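Local coordinates for glutamine amidotransferase domain-containing protein (Thermotoga maritima, PDB 1O1Y), which probably acts as a class I glutamine amidotransferase, a family that hydrolyses glutamine to release ammonia for transfer to an acceptor, at residues L16-V21 / L43-G48; Y126-V131 / V146-G151; N134-E139 / K178-Q183. All blocks are in the same frame, centred on the assembly; numbering follows the deposited sequence.

Contact 1: residues L16-V21 / L43-G48; sequences LAIRHV and LDTPKG
R19 and D44 hold each other side-on, each one residue on from the parallel bridge pair I18 and L43. R19 NE gives a hydrogen bond to D44 OD2 (2.8 Å) and R19 NH2 another to D44 OD1 (3.0 Å), each oxygen using its syn lone pair, and the guanidinium and carboxylate planes lie 25° apart. The R19 chain leaves extended, with CG opposite the backbone N, then bends at chi3 (60°), which turns its NE edge onto the carboxylate. A water joins D44 OD2 to R19 O, and Y42 makes a cation-pi contact with R19.

Next to this pair, the backbones join through L43 N to A17 O (2.7 Å) and R19 N to L43 O (3.0 Å). I18 and L43 share a face of the sheet, I18 CG1 4.2 Å from L43 CD2, and L16 CD1 rests against L43 CB at 3.9 Å. P46 packs its ring carbons on the carbonyls of R19 and H20, and H20 NE2 and T45 OG1 bond to the carboxylate of E82 in helix 78-92. Parallel strands 14-18 and 39-43, with helix 28-35 between them, form a beta-alpha-beta unit at the edge of the sheet in a flavodoxin-like fold.

Contact 2: residues Y126-V131 / V146-G151; sequences YFVEKV and VFQWHG. With SO4 (sulfate ion), chain C.
Y126 and V146 form an antiparallel hydrogen-bonded pair, Y126 N to V146 O at 2.9 Å and V146 N to Y126 O at 2.8 Å; from this pair the two segments lead apart, their short axes at 109°, while 128-130 goes on pairing with residues 142-144. The side chains of V128, V146 and Q148 close the angle between them. V128 and V146 lie nearly perpendicular, V128 CG1 meeting V146 CG2 at 3.8 Å, and F184 lies against both valines as well as Q148. The Y126 ring reaches along the other strand to the aliphatic part of Q148, with Y126 CD1 3.8 Å from Q148 CG; ring and amide planes are 74° apart. A bend at chi2 (-80°) swings the Q148 amide back toward strand 125-130, where its NE2 lies 4.0 Å from V128 CG1. That nitrogen donates to a water that donates to F127 O, a water-mediated link between the segments, and it also bonds Q172 OE1. The tyrosine hydroxyl is engaged with I123 N.

Farther along, a classic beta bulge sets W149 and H150 together opposite E122, and H150 NE2 bonds the E122 carboxylate. The backbone N of G151, just beyond, donates to two oxygens of a sulfate that most likely came from the crystallisation medium and that D152 N also holds. Between these two segments direct polar pairing is thus confined to one backbone pair; beyond it, apolar contact and water join them, and the Q148 nitrogen is satisfied by water and Q172.

Contact 3: residues N134-E139 / K178-Q183; sequences NKFFRE and KAVGLQ. With SO4 (sulfate ion), chain F.
The loop segment 134-139, with a short 3-10 turn at 135-136, lies over strand 179-182 without pairing to it: the nearest CA atoms, those of F136 and V180, are 9.0 Å apart, and two phenylalanine rings bridge the gap. F137 points its ring end-on at the strand. Its CZ meets V180 CG1 at 3.6 Å, the methyl lying at the ring edge and in the ring plane, and L182 CD2 at 3.8 Å from a more oblique direction. F136 takes the other branch of the same valine, CD2 to V180 CG2 at 4.0 Å. V180 holds CG1 trans to its N (chi1 176°), which spreads its two methyls, one to each ring.

The loop opens with an Asx turn: N134 OD1 accepts from F136 N at 3.0 Å, the donor standing above the carbonyl plane. The strand belongs to the central mixed sheet, and helix 211-237 closes the same apolar layer, L232 touching both phenylalanines and M236 touching V180. F140 and F164 each meet the F137 ring edge-to-face. R138 NH1 bonds a sulfate oxygen, O2, at 3.1 Å, an ion also bound by R235 of that helix.

In the fold
From the N terminus, strand 14-18 leads through helix 28-35 to strand 39-43, and contact 1 closes this first loop at one edge of the mixed sheet. The chain then adds strands 60-63 and 96-98 and, at the far edge, 122-123 before contacts 2 and 3 begin. Those two cross, their segments alternating as 126-131, 134-139, 146-151 and 178-183: contact 2 joins adjacent strands near the other edge, while contact 3 lays the intervening loop over central strand 179-182. They touch directly, K130 NZ lying 2.8 Å from F137 O, a probable hydrogen bond. Contact 1 is remote, its centre about 24 Å from that of contact 2, yet all three reach the same sheet.

Contact 1: residues L16-V21 / L43-G48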
loop_
_atom_site.group_PDB
_atom_site.type_symbol
_atom_site.label_atom_id
_atom_site.label_comp_id
_atom_site.label_asym_id
_atom_site.label_seq_id
_atom_site.Cartn_x
_atom_site.Cartn_y
_atom_site.Cartn_z
ATOM N N LEU A 16 3.420 -9.915 -8.180
ATOM C CA LEU A 16 2.275 -9.354 -8.892
ATOM C C LEU A 16 1.970 -7.990 -8.296
ATOM O O LEU A 16 1.655 -7.857 -7.092
ATOM C CB LEU A 16 1.038 -10.236 -8.694
ATOM C CG LEU A 16 -0.210 -9.766 -9.418
ATOM C CD1 LEU A 16 -0.001 -9.723 -10.939
ATOM C CD2 LEU A 16 -1.389 -10.687 -9.087
ATOM N N ALA A 17 1.967 -6.995 -9.155
ATOM C CA ALA A 17 1.703 -5.610 -8.763
ATOM C C ALA A 17 0.373 -5.148 -9.408
ATOM O O ALA A 17 0.312 -4.848 -10.594
ATOM C CB ALA A 17 2.855 -4.704 -9.192
ATOM N N ILE A 18 -0.677 -5.110 -8.603
ATOM C CA ILE A 18 -2.000 -4.730 -9.057
ATOM C C ILE A 18 -2.131 -3.202 -8.884
ATOM O O ILE A 18 -2.108 -2.672 -7.786
ATOM C CB ILE A 18 -3.114 -5.463 -8.293
ATOM C CG1 ILE A 18 -2.906 -6.991 -8.377
ATOM C CG2 ILE A 18 -4.491 -5.062 -8.827
ATOM C CD1 ILE A 18 -3.864 -7.794 -7.456
ATOM N N ARG A 19 -2.244 -2.540 -10.009
ATOM C CA ARG A 19 -2.155 -1.091 -10.109
ATOM C C ARG A 19 -3.450 -0.447 -10.632
ATOM O O ARG A 19 -4.021 -0.862 -11.636
ATOM C CB ARG A 19 -0.996 -0.733 -11.028
ATOM C CG ARG A 19 -0.818 0.832 -11.198
ATOM C CD ARG A 19 0.473 1.236 -11.860
ATOM N NE ARG A 19 0.578 0.653 -13.208
ATOM C CZ ARG A 19 1.630 0.766 -14.015
ATOM N NH1 ARG A 19 2.624 1.594 -13.726
ATOM N NH2 ARG A 19 1.654 0.111 -15.167
ATOM N N HIS A 20 -3.918 0.549 -9.902
ATOM C CA HIS A 20 -5.137 1.260 -10.262
ATOM C C HIS A 20 -4.942 2.553 -11.018
ATOM O O HIS A 20 -5.809 2.956 -11.791
ATOM C CB HIS A 20 -5.824 1.588 -8.999
ATOM C CG HIS A 20 -6.168 0.389 -8.200
ATOM N ND1 HIS A 20 -5.891 0.294 -6.855
ATOM C CD2 HIS A 20 -6.642 -0.821 -8.581
ATOM C CE1 HIS A 20 -6.331 -0.874 -6.406
ATOM N NE2 HIS A 20 -6.802 -1.565 -7.433
ATOM N N VAL A 21 -3.809 3.197 -10.772
ATOM C CA VAL A 21 -3.494 4.501 -11.339
ATOM C C VAL A 21 -2.051 4.422 -11.765
ATOM O O VAL A 21 -1.224 4.043 -10.947
ATOM C CB VAL A 21 -3.659 5.606 -10.267
ATOM C CG1 VAL A 21 -3.307 6.949 -10.835
ATOM C CG2 VAL A 21 -5.144 5.650 -9.762
ATOM N N LEU A 43 -0.304 -5.655 -13.123
ATOM C CA LEU A 43 -1.664 -5.993 -13.579
ATOM C C LEU A 43 -2.496 -4.699 -13.493
ATOM O O LEU A 43 -2.809 -4.243 -12.415
ATOM C CB LEU A 43 -2.291 -7.071 -12.729
ATOM C CG LEU A 43 -3.697 -7.503 -13.176
ATOM C CD1 LEU A 43 -3.682 -8.182 -14.528
ATOM C CD2 LEU A 43 -4.304 -8.403 -12.112
ATOM N N ASP A 44 -2.791 -4.118 -14.640
ATOM C CA ASP A 44 -3.562 -2.875 -14.731
ATOM C C ASP A 44 -4.996 -3.241 -15.045
ATOM O O ASP A 44 -5.434 -3.264 -16.201
ATOM C CB ASP A 44 -2.988 -1.959 -15.789
ATOM C CG ASP A 44 -1.657 -1.372 -15.347
ATOM O OD1 ASP A 44 -0.610 -1.766 -15.893
ATOM O OD2 ASP A 44 -1.593 -0.547 -14.432
ATOM N N THR A 45 -5.720 -3.556 -13.985
ATOM C CA THR A 45 -7.086 -4.022 -14.137
ATOM C C THR A 45 -8.015 -2.975 -14.754
ATOM O O THR A 45 -8.931 -3.370 -15.456
ATOM C CB THR A 45 -7.694 -4.476 -12.810
ATOM O OG1 THR A 45 -7.498 -3.461 -11.831
ATOM C CG2 THR A 45 -6.923 -5.730 -12.275
ATOM N N PRO A 46 -7.814 -1.675 -14.527
ATOM C CA PRO A 46 -8.701 -0.700 -15.194
ATOM C C PRO A 46 -8.582 -0.717 -16.686
ATOM O O PRO A 46 -9.484 -0.248 -17.389
ATOM C CB PRO A 46 -8.269 0.640 -14.591
ATOM C CG PRO A 46 -7.649 0.266 -13.330
ATOM C CD PRO A 46 -6.860 -0.990 -13.638
ATOM N N LYS A 47 -7.507 -1.289 -17.203
ATOM C CA LYS A 47 -7.351 -1.475 -18.633
ATOM C C LYS A 47 -7.980 -2.742 -19.176
ATOM O O LYS A 47 -7.814 -3.050 -20.348
ATOM C CB LYS A 47 -5.884 -1.492 -19.003
ATOM C CG LYS A 47 -5.200 -0.199 -18.705
ATOM C CD LYS A 47 -3.829 -0.239 -19.302
ATOM C CE LYS A 47 -2.989 0.918 -18.857
ATOM N NZ LYS A 47 -1.895 1.115 -19.859
ATOM N N GLY A 48 -8.685 -3.480 -18.324
ATOM C CA GLY A 48 -9.237 -4.764 -18.701
ATOM C C GLY A 48 -8.280 -5.939 -18.560
ATOM O O GLY A 48 -8.598 -7.059 -18.980
HETATM O O HOH W 1 -3.912 0.812 -13.791
#

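Contact 2: residues Y126-V131 / V146-G151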
loop_
_atom_site.group_PDB
_atom_site.type_symbol
_atom_site.label_atom_id
_atom_site.label_comp_id
_atom_site.label_asym_id
_atom_site.label_seq_id
_atom_site.Cartn_x
_atom_site.Cartn_y
_atom_site.Cartn_z
ATOM N N TYR A 126 3.253 12.586 7.827
ATOM C CA TYR A 126 2.637 12.451 9.139
ATOM C C TYR A 126 3.341 11.350 9.885
ATOM O O TYR A 126 3.865 10.433 9.299
ATOM C CB TYR A 126 1.135 12.067 9.033
ATOM C CG TYR A 126 0.218 13.088 8.361
ATOM C CD1 TYR A 126 0.202 13.254 6.995
ATOM C CD2 TYR A 126 -0.667 13.861 9.098
ATOM C CE1 TYR A 126 -0.594 14.163 6.403
ATOM C CE2 TYR A 126 -1.513 14.778 8.486
ATOM C CZ TYR A 126 -1.479 14.915 7.125
ATOM O OH TYR A 126 -2.310 15.839 6.486
ATOM N N PHE A 127 3.270 11.412 11.206
ATOM C CA PHE A 127 3.664 10.261 12.039
ATOM C C PHE A 127 2.603 9.157 12.097
ATOM O O PHE A 127 1.396 9.419 12.167
ATOM C CB PHE A 127 3.942 10.734 13.470
ATOM C CG PHE A 127 5.243 11.504 13.625
ATOM C CD1 PHE A 127 6.440 10.925 13.329
ATOM C CD2 PHE A 127 5.244 12.803 14.084
ATOM C CE1 PHE A 127 7.653 11.610 13.487
ATOM C CE2 PHE A 127 6.458 13.494 14.209
ATOM C CZ PHE A 127 7.645 12.880 13.910
ATOM N N VAL A 128 3.088 7.921 12.164
ATOM C CA VAL A 128 2.347 6.756 12.581
ATOM C C VAL A 128 3.171 6.127 13.680
ATOM O O VAL A 128 4.392 6.304 13.771
ATOM C CB VAL A 128 2.123 5.711 11.457
ATOM C CG1 VAL A 128 1.160 6.302 10.416
ATOM C CG2 VAL A 128 3.404 5.234 10.830
ATOM N N GLU A 129 2.485 5.421 14.554
ATOM C CA GLU A 129 3.122 4.772 15.679
ATOM C C GLU A 129 2.863 3.237 15.615
ATOM O O GLU A 129 1.761 2.743 15.254
ATOM C CB GLU A 129 2.587 5.364 16.994
ATOM C CG GLU A 129 2.784 6.889 17.139
ATOM C CD GLU A 129 1.764 7.745 16.428
ATOM O OE1 GLU A 129 0.572 7.375 16.383
ATOM O OE2 GLU A 129 2.180 8.829 15.876
ATOM N N LYS A 130 3.895 2.492 15.925
ATOM C CA LYS A 130 3.893 1.041 15.872
ATOM C C LYS A 130 3.460 0.419 17.179
ATOM O O LYS A 130 4.053 0.641 18.198
ATOM C CB LYS A 130 5.252 0.510 15.396
ATOM C CG LYS A 130 5.248 -1.012 15.033
ATOM C CD LYS A 130 6.616 -1.586 14.650
ATOM C CE LYS A 130 7.460 -1.986 15.808
ATOM N NZ LYS A 130 8.685 -2.746 15.393
ATOM N N VAL A 131 2.369 -0.354 17.119
ATOM C CA VAL A 131 1.691 -0.833 18.284
ATOM C C VAL A 131 1.678 -2.371 18.362
ATOM O O VAL A 131 0.892 -2.972 19.063
ATOM C CB VAL A 131 0.257 -0.244 18.349
ATOM C CG1 VAL A 131 0.314 1.255 18.452
ATOM C CG2 VAL A 131 -0.600 -0.622 17.156
ATOM N N VAL A 146 5.801 9.090 7.710
ATOM C CA VAL A 146 5.391 8.433 6.478
ATOM C C VAL A 146 4.527 9.353 5.610
ATOM O O VAL A 146 4.028 10.427 6.058
ATOM C CB VAL A 146 4.602 7.135 6.773
ATOM C CG1 VAL A 146 5.417 6.192 7.599
ATOM C CG2 VAL A 146 3.251 7.453 7.404
ATOM N N PHE A 147 4.370 8.966 4.352
ATOM C CA PHE A 147 3.609 9.791 3.410
ATOM C C PHE A 147 2.153 9.273 3.259
ATOM O O PHE A 147 1.898 8.084 3.087
ATOM C CB PHE A 147 4.287 9.809 2.066
ATOM C CG PHE A 147 3.603 10.654 1.046
ATOM C CD1 PHE A 147 3.492 12.023 1.210
ATOM C CD2 PHE A 147 3.121 10.067 -0.129
ATOM C CE1 PHE A 147 2.865 12.803 0.203
ATOM C CE2 PHE A 147 2.520 10.820 -1.105
ATOM C CZ PHE A 147 2.372 12.190 -0.926
ATOM N N GLN A 148 1.221 10.192 3.365
ATOM C CA GLN A 148 -0.211 9.890 3.359
ATOM C C GLN A 148 -0.880 10.617 2.231
ATOM O O GLN A 148 -0.563 11.786 1.922
ATOM C CB GLN A 148 -0.889 10.380 4.647
ATOM C CG GLN A 148 -0.370 9.686 5.913
ATOM C CD GLN A 148 -0.980 8.321 6.137
ATOM O OE1 GLN A 148 -1.550 7.715 5.221
ATOM N NE2 GLN A 148 -0.865 7.823 7.380
ATOM N N TRP A 149 -1.846 9.958 1.628
ATOM C CA TRP A 149 -2.709 10.608 0.676
ATOM C C TRP A 149 -4.068 9.909 0.671
ATOM O O TRP A 149 -4.396 9.161 -0.238
ATOM C CB TRP A 149 -2.099 10.598 -0.726
ATOM C CG TRP A 149 -2.700 11.687 -1.617
ATOM C CD1 TRP A 149 -4.019 11.971 -1.799
ATOM C CD2 TRP A 149 -1.979 12.648 -2.403
ATOM N NE1 TRP A 149 -4.158 13.050 -2.639
ATOM C CE2 TRP A 149 -2.919 13.466 -3.039
ATOM C CE3 TRP A 149 -0.629 12.901 -2.620
ATOM C CZ2 TRP A 149 -2.542 14.508 -3.891
ATOM C CZ3 TRP A 149 -0.266 13.922 -3.474
ATOM C CH2 TRP A 149 -1.211 14.707 -4.088
ATOM N N HIS A 150 -4.876 10.172 1.695
ATOM C CA HIS A 150 -6.135 9.439 1.845
ATOM C C HIS A 150 -7.155 10.260 2.611
ATOM O O HIS A 150 -6.813 11.026 3.497
ATOM C CB HIS A 150 -5.909 8.072 2.527
ATOM C CG HIS A 150 -5.715 8.151 4.009
ATOM N ND1 HIS A 150 -6.741 7.912 4.907
ATOM C CD2 HIS A 150 -4.633 8.479 4.755
ATOM C CE1 HIS A 150 -6.293 8.098 6.139
ATOM N NE2 HIS A 150 -5.022 8.464 6.073
ATOM N N GLY A 151 -8.411 10.020 2.268
ATOM C CA GLY A 151 -9.550 10.553 2.961
ATOM C C GLY A 151 -10.386 9.492 3.647
ATOM O O GLY A 151 -11.177 9.838 4.507
HETATM S S SO4 C . -9.401 8.004 -0.441
HETATM O O1 SO4 C . -9.134 9.416 -0.620
HETATM O O2 SO4 C . -8.859 7.403 0.802
HETATM O O3 SO4 C . -8.710 7.342 -1.547
HETATM O O4 SO4 C . -10.832 7.681 -0.558
HETATM O O HOH W 2 -0.618 9.280 9.955
#

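Contact 3: residues N134-E139 / K178-Q183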
loop_
_atom_site.group_PDB
_atom_site.type_symbol
_atom_site.label_atom_id
_atom_site.label_comp_id
_atom_site.label_asym_id
_atom_site.label_seq_id
_atom_site.Cartn_x
_atom_site.Cartn_y
_atom_site.Cartn_z
ATOM N N ASN A 134 4.782 -7.568 15.804
ATOM C CA ASN A 134 4.675 -8.435 14.607
ATOM C C ASN A 134 5.995 -8.488 13.857
ATOM O O ASN A 134 6.579 -7.462 13.510
ATOM C CB ASN A 134 3.617 -7.904 13.625
ATOM C CG ASN A 134 3.443 -8.825 12.425
ATOM O OD1 ASN A 134 4.065 -8.600 11.383
ATOM N ND2 ASN A 134 2.604 -9.859 12.568
ATOM N N LYS A 135 6.398 -9.699 13.531
ATOM C CA LYS A 135 7.705 -9.973 12.958
ATOM C C LYS A 135 7.989 -9.244 11.644
ATOM O O LYS A 135 9.143 -8.903 11.381
ATOM C CB LYS A 135 7.864 -11.479 12.725
ATOM C CG LYS A 135 6.946 -12.064 11.640
ATOM C CD LYS A 135 7.194 -13.595 11.488
ATOM C CE LYS A 135 6.250 -14.206 10.466
ATOM N NZ LYS A 135 6.556 -15.674 10.301
ATOM N N PHE A 136 6.973 -9.021 10.827
ATOM C CA PHE A 136 7.191 -8.387 9.524
ATOM C C PHE A 136 7.752 -6.976 9.686
ATOM O O PHE A 136 8.415 -6.480 8.798
ATOM C CB PHE A 136 5.905 -8.295 8.690
ATOM C CG PHE A 136 5.386 -9.616 8.238
ATOM C CD1 PHE A 136 6.252 -10.591 7.741
ATOM C CD2 PHE A 136 4.031 -9.904 8.292
ATOM C CE1 PHE A 136 5.797 -11.810 7.302
ATOM C CE2 PHE A 136 3.566 -11.166 7.854
ATOM C CZ PHE A 136 4.452 -12.102 7.361
ATOM N N PHE A 137 7.394 -6.339 10.807
ATOM C CA PHE A 137 7.733 -4.943 11.076
ATOM C C PHE A 137 8.755 -4.793 12.197
ATOM O O PHE A 137 8.923 -3.707 12.734
ATOM C CB PHE A 137 6.462 -4.158 11.371
ATOM C CG PHE A 137 5.569 -4.048 10.171
ATOM C CD1 PHE A 137 5.823 -3.113 9.210
ATOM C CD2 PHE A 137 4.558 -4.973 9.940
ATOM C CE1 PHE A 137 5.017 -2.991 8.090
ATOM C CE2 PHE A 137 3.751 -4.850 8.792
ATOM C CZ PHE A 137 3.983 -3.885 7.888
ATOM N N ARG A 138 9.445 -5.872 12.539
ATOM C CA ARG A 138 10.396 -5.840 13.627
ATOM C C ARG A 138 11.467 -4.760 13.517
ATOM O O ARG A 138 11.897 -4.190 14.530
ATOM C CB ARG A 138 11.034 -7.216 13.791
ATOM C CG ARG A 138 11.639 -7.511 15.158
ATOM C CD ARG A 138 11.366 -8.988 15.669
ATOM N NE ARG A 138 9.926 -9.370 15.795
ATOM C CZ ARG A 138 9.470 -10.640 15.817
ATOM N NH1 ARG A 138 10.295 -11.660 15.686
ATOM N NH2 ARG A 138 8.179 -10.904 15.941
ATOM N N GLU A 139 11.883 -4.420 12.301
ATOM C CA GLU A 139 12.914 -3.403 12.116
ATOM C C GLU A 139 12.366 -1.991 12.183
ATOM O O GLU A 139 13.162 -1.028 12.209
ATOM C CB GLU A 139 13.586 -3.556 10.753
ATOM C CG GLU A 139 14.603 -4.674 10.719
ATOM C CD GLU A 139 13.978 -6.040 10.861
ATOM O OE1 GLU A 139 14.433 -6.815 11.739
ATOM O OE2 GLU A 139 13.035 -6.336 10.084
ATOM N N LYS A 178 -0.539 -13.914 6.391
ATOM C CA LYS A 178 0.485 -13.346 5.526
ATOM C C LYS A 178 0.046 -12.121 4.737
ATOM O O LYS A 178 0.780 -11.648 3.849
ATOM C CB LYS A 178 0.984 -14.436 4.609
ATOM C CG LYS A 178 1.679 -15.524 5.431
ATOM C CD LYS A 178 1.603 -16.881 4.774
ATOM C CE LYS A 178 2.638 -17.109 3.706
ATOM N NZ LYS A 178 2.698 -18.587 3.299
ATOM N N ALA A 179 -1.122 -11.590 5.079
ATOM C CA ALA A 179 -1.647 -10.386 4.442
ATOM C C ALA A 179 -1.489 -9.173 5.332
ATOM O O ALA A 179 -1.780 -9.209 6.531
ATOM C CB ALA A 179 -3.121 -10.564 4.079
ATOM N N VAL A 180 -1.007 -8.119 4.709
ATOM C CA VAL A 180 -0.653 -6.882 5.373
ATOM C C VAL A 180 -1.394 -5.767 4.705
ATOM O O VAL A 180 -1.444 -5.693 3.488
ATOM C CB VAL A 180 0.876 -6.648 5.275
ATOM C CG1 VAL A 180 1.288 -5.284 5.875
ATOM C CG2 VAL A 180 1.661 -7.809 5.897
ATOM N N GLY A 181 -1.986 -4.880 5.481
ATOM C CA GLY A 181 -2.560 -3.655 4.955
ATOM C C GLY A 181 -1.927 -2.447 5.596
ATOM O O GLY A 181 -1.883 -2.354 6.802
ATOM N N LEU A 182 -1.453 -1.513 4.778
ATOM C CA LEU A 182 -0.900 -0.238 5.264
ATOM C C LEU A 182 -1.658 0.885 4.615
ATOM O O LEU A 182 -1.767 0.927 3.416
ATOM C CB LEU A 182 0.595 -0.127 4.917
ATOM C CG LEU A 182 1.562 -1.150 5.455
ATOM C CD1 LEU A 182 3.004 -0.811 5.003
ATOM C CD2 LEU A 182 1.463 -1.257 6.955
ATOM N N GLN A 183 -2.198 1.798 5.410
ATOM C CA GLN A 183 -2.906 2.939 4.862
ATOM C C GLN A 183 -1.940 3.909 4.137
ATOM O O GLN A 183 -2.295 4.582 3.143
ATOM C CB GLN A 183 -3.651 3.644 5.987
ATOM C CG GLN A 183 -4.367 4.901 5.558
ATOM C CD GLN A 183 -5.549 4.575 4.668
ATOM O OE1 GLN A 183 -6.587 4.146 5.177
ATOM N NE2 GLN A 183 -5.397 4.767 3.348
HETATM S S SO4 F . 13.528 -11.900 14.168
HETATM O O1 SO4 F . 14.228 -10.701 13.911
HETATM O O2 SO4 F . 13.375 -11.980 15.615
HETATM O O3 SO4 F . 14.222 -13.096 13.802
HETATM O O4 SO4 F . 12.290 -11.866 13.488
#